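Pilotin OutS (PDB 3UTK) serves as the pilot lipoprotein of the type II secretion system, interacting with the secretin OutD in export of pectate lyases and cellulases across the outer membrane. Local coordinates at residues Q46-V51 / Q91-L96. Residues are numbered along the deposited sequence; the frame is centred on the assembly and turned at random.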
loop_
_atom_site.group_PDB
_atom_site.type_symbol
_atom_site.label_atom_id
_atom_site.label_comp_id
_atom_site.label_asym_id
_atom_site.label_seq_id
_atom_site.Cartn_x
_atom_site.Cartn_y
_atom_site.Cartn_z
ATOM N N GLN A 46 -2.413 -5.250 6.940
ATOM C CA GLN A 46 -3.256 -5.000 5.780
ATOM C C GLN A 46 -2.920 -3.663 5.131
ATOM O O GLN A 46 -2.824 -3.570 3.910
ATOM C CB GLN A 46 -4.745 -5.070 6.153
ATOM C CG GLN A 46 -5.223 -6.488 6.455
ATOM C CD GLN A 46 -6.733 -6.612 6.575
ATOM O OE1 GLN A 46 -7.472 -5.639 6.414
ATOM N NE2 GLN A 46 -7.197 -7.824 6.859
ATOM N N LEU A 47 -2.745 -2.628 5.951
ATOM C CA LEU A 47 -2.406 -1.305 5.434
ATOM C C LEU A 47 -1.033 -1.304 4.777
ATOM O O LEU A 47 -0.848 -0.695 3.721
ATOM C CB LEU A 47 -2.449 -0.260 6.547
ATOM C CG LEU A 47 -3.807 -0.117 7.230
ATOM C CD1 LEU A 47 -3.731 0.910 8.357
ATOM C CD2 LEU A 47 -4.870 0.264 6.218
ATOM N N ALA A 48 -0.080 -1.995 5.403
ATOM C CA ALA A 48 1.288 -2.042 4.904
ATOM C C ALA A 48 1.328 -2.720 3.546
ATOM O O ALA A 48 2.099 -2.330 2.669
ATOM C CB ALA A 48 2.213 -2.764 5.899
ATOM N N SER A 49 0.487 -3.732 3.380
ATOM C CA SER A 49 0.370 -4.426 2.105
ATOM C C SER A 49 -0.124 -3.498 0.986
ATOM O O SER A 49 0.351 -3.568 -0.148
ATOM C CB SER A 49 -0.551 -5.641 2.248
ATOM O OG SER A 49 -0.793 -6.254 0.991
ATOM N N LEU A 50 -1.078 -2.630 1.309
ATOM C CA LEU A 50 -1.620 -1.687 0.334
ATOM C C LEU A 50 -0.564 -0.646 -0.022
ATOM O O LEU A 50 -0.395 -0.297 -1.175
ATOM C CB LEU A 50 -2.880 -1.000 0.880
ATOM C CG LEU A 50 -4.164 -1.834 0.929
ATOM C CD1 LEU A 50 -5.252 -1.121 1.737
ATOM C CD2 LEU A 50 -4.667 -2.149 -0.474
ATOM N N VAL A 51 0.161 -0.171 0.981
ATOM C CA VAL A 51 1.232 0.782 0.736
ATOM C C VAL A 51 2.329 0.163 -0.144
ATOM O O VAL A 51 2.793 0.790 -1.097
ATOM C CB VAL A 51 1.825 1.296 2.062
ATOM C CG1 VAL A 51 2.978 2.236 1.787
ATOM C CG2 VAL A 51 0.734 2.009 2.875
ATOM N N GLN A 91 2.166 2.422 14.977
ATOM C CA GLN A 91 3.589 2.786 14.982
ATOM C C GLN A 91 4.457 2.078 13.931
ATOM O O GLN A 91 5.331 2.696 13.302
ATOM C CB GLN A 91 4.184 2.580 16.383
ATOM C CG GLN A 91 3.716 3.603 17.408
ATOM C CD GLN A 91 2.453 3.178 18.138
ATOM O OE1 GLN A 91 1.927 2.088 17.916
ATOM N NE2 GLN A 91 1.969 4.037 19.024
ATOM N N SER A 92 4.206 0.789 13.731
ATOM C CA SER A 92 5.035 -0.024 12.853
ATOM C C SER A 92 4.537 -0.066 11.408
ATOM O O SER A 92 4.654 -1.103 10.750
ATOM C CB SER A 92 5.119 -1.451 13.395
ATOM O OG SER A 92 3.829 -2.036 13.465
ATOM N N LEU A 93 4.020 1.052 10.896
ATOM C CA LEU A 93 3.447 1.059 9.537
ATOM C C LEU A 93 4.417 1.405 8.389
ATOM O O LEU A 93 4.483 0.679 7.398
ATOM C CB LEU A 93 2.187 1.946 9.454
ATOM C CG LEU A 93 1.513 1.982 8.069
ATOM C CD1 LEU A 93 1.136 0.584 7.594
ATOM C CD2 LEU A 93 0.287 2.905 8.040
ATOM N N PRO A 94 5.161 2.520 8.508
ATOM C CA PRO A 94 6.050 2.899 7.396
ATOM C C PRO A 94 7.203 1.919 7.125
ATOM O O PRO A 94 7.450 1.570 5.970
ATOM C CB PRO A 94 6.608 4.253 7.838
ATOM C CG PRO A 94 5.609 4.771 8.853
ATOM C CD PRO A 94 5.122 3.549 9.565
ATOM N N GLN A 95 7.923 1.505 8.165
ATOM C CA GLN A 95 8.988 0.529 7.977
ATOM C C GLN A 95 8.444 -0.804 7.470
ATOM O O GLN A 95 9.053 -1.444 6.607
ATOM C CB GLN A 95 9.773 0.305 9.267
ATOM C CG GLN A 95 10.919 -0.686 9.093
ATOM C CD GLN A 95 11.879 -0.268 7.990
ATOM O OE1 GLN A 95 12.265 0.897 7.896
ATOM N NE2 GLN A 95 12.259 -1.216 7.146
ATOM N N LEU A 96 7.303 -1.225 8.007
ATOM C CA LEU A 96 6.716 -2.489 7.584
ATOM C C LEU A 96 6.377 -2.430 6.101
ATOM O O LEU A 96 6.577 -3.400 5.368
ATOM C CB LEU A 96 5.463 -2.823 8.395
ATOM C CG LEU A 96 4.768 -4.101 7.914
ATOM C CD1 LEU A 96 5.716 -5.300 8.005
ATOM C CD2 LEU A 96 3.488 -4.369 8.680
#
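Leu-93 and Leu-96 reach Ala-48 with one shared rotamer but different branches: in each, CG lies anti to the backbone N (chi1 -179° in Leu-93) and chi2 is near 60°, yet Leu-93 presents CD1, whereas Leu-96 presents CD2, the methyl extended anti to CA. Neither CB is aimed straight at helix 40-60, but both branched ends close on it. CD1 of Leu-93 settles against the backbone, 3.6 Å from Ala-48 N and 3.8 Å from Leu-47 CB. The Ala-48 methyl, CB, meets CD1 of Leu-93 at 3.9 Å and Leu-96 at both CG and CD2; its 3.5 Å approach to CD2 is tighter than usual for two carbons. Alanine suits this position because its short side chain lets Ala-48 CA come within 6.0 Å of Leu-93 CA, while the two leucines supply the bulk and reach. No hydrogen bond crosses the contact. Near the start of helix 94-106, Ser-97 OG bonds to Leu-93 O. This packing joins that region to helix 40-60, Ala-48 also touching Ser-97 and Leu-100. It belongs to the buried core of a fold of nested, perpendicular alpha-helical hairpins, where helix 69-82 receives Leu-47 on Ala-80 and Val-51 on Ile-72 and Ala-76.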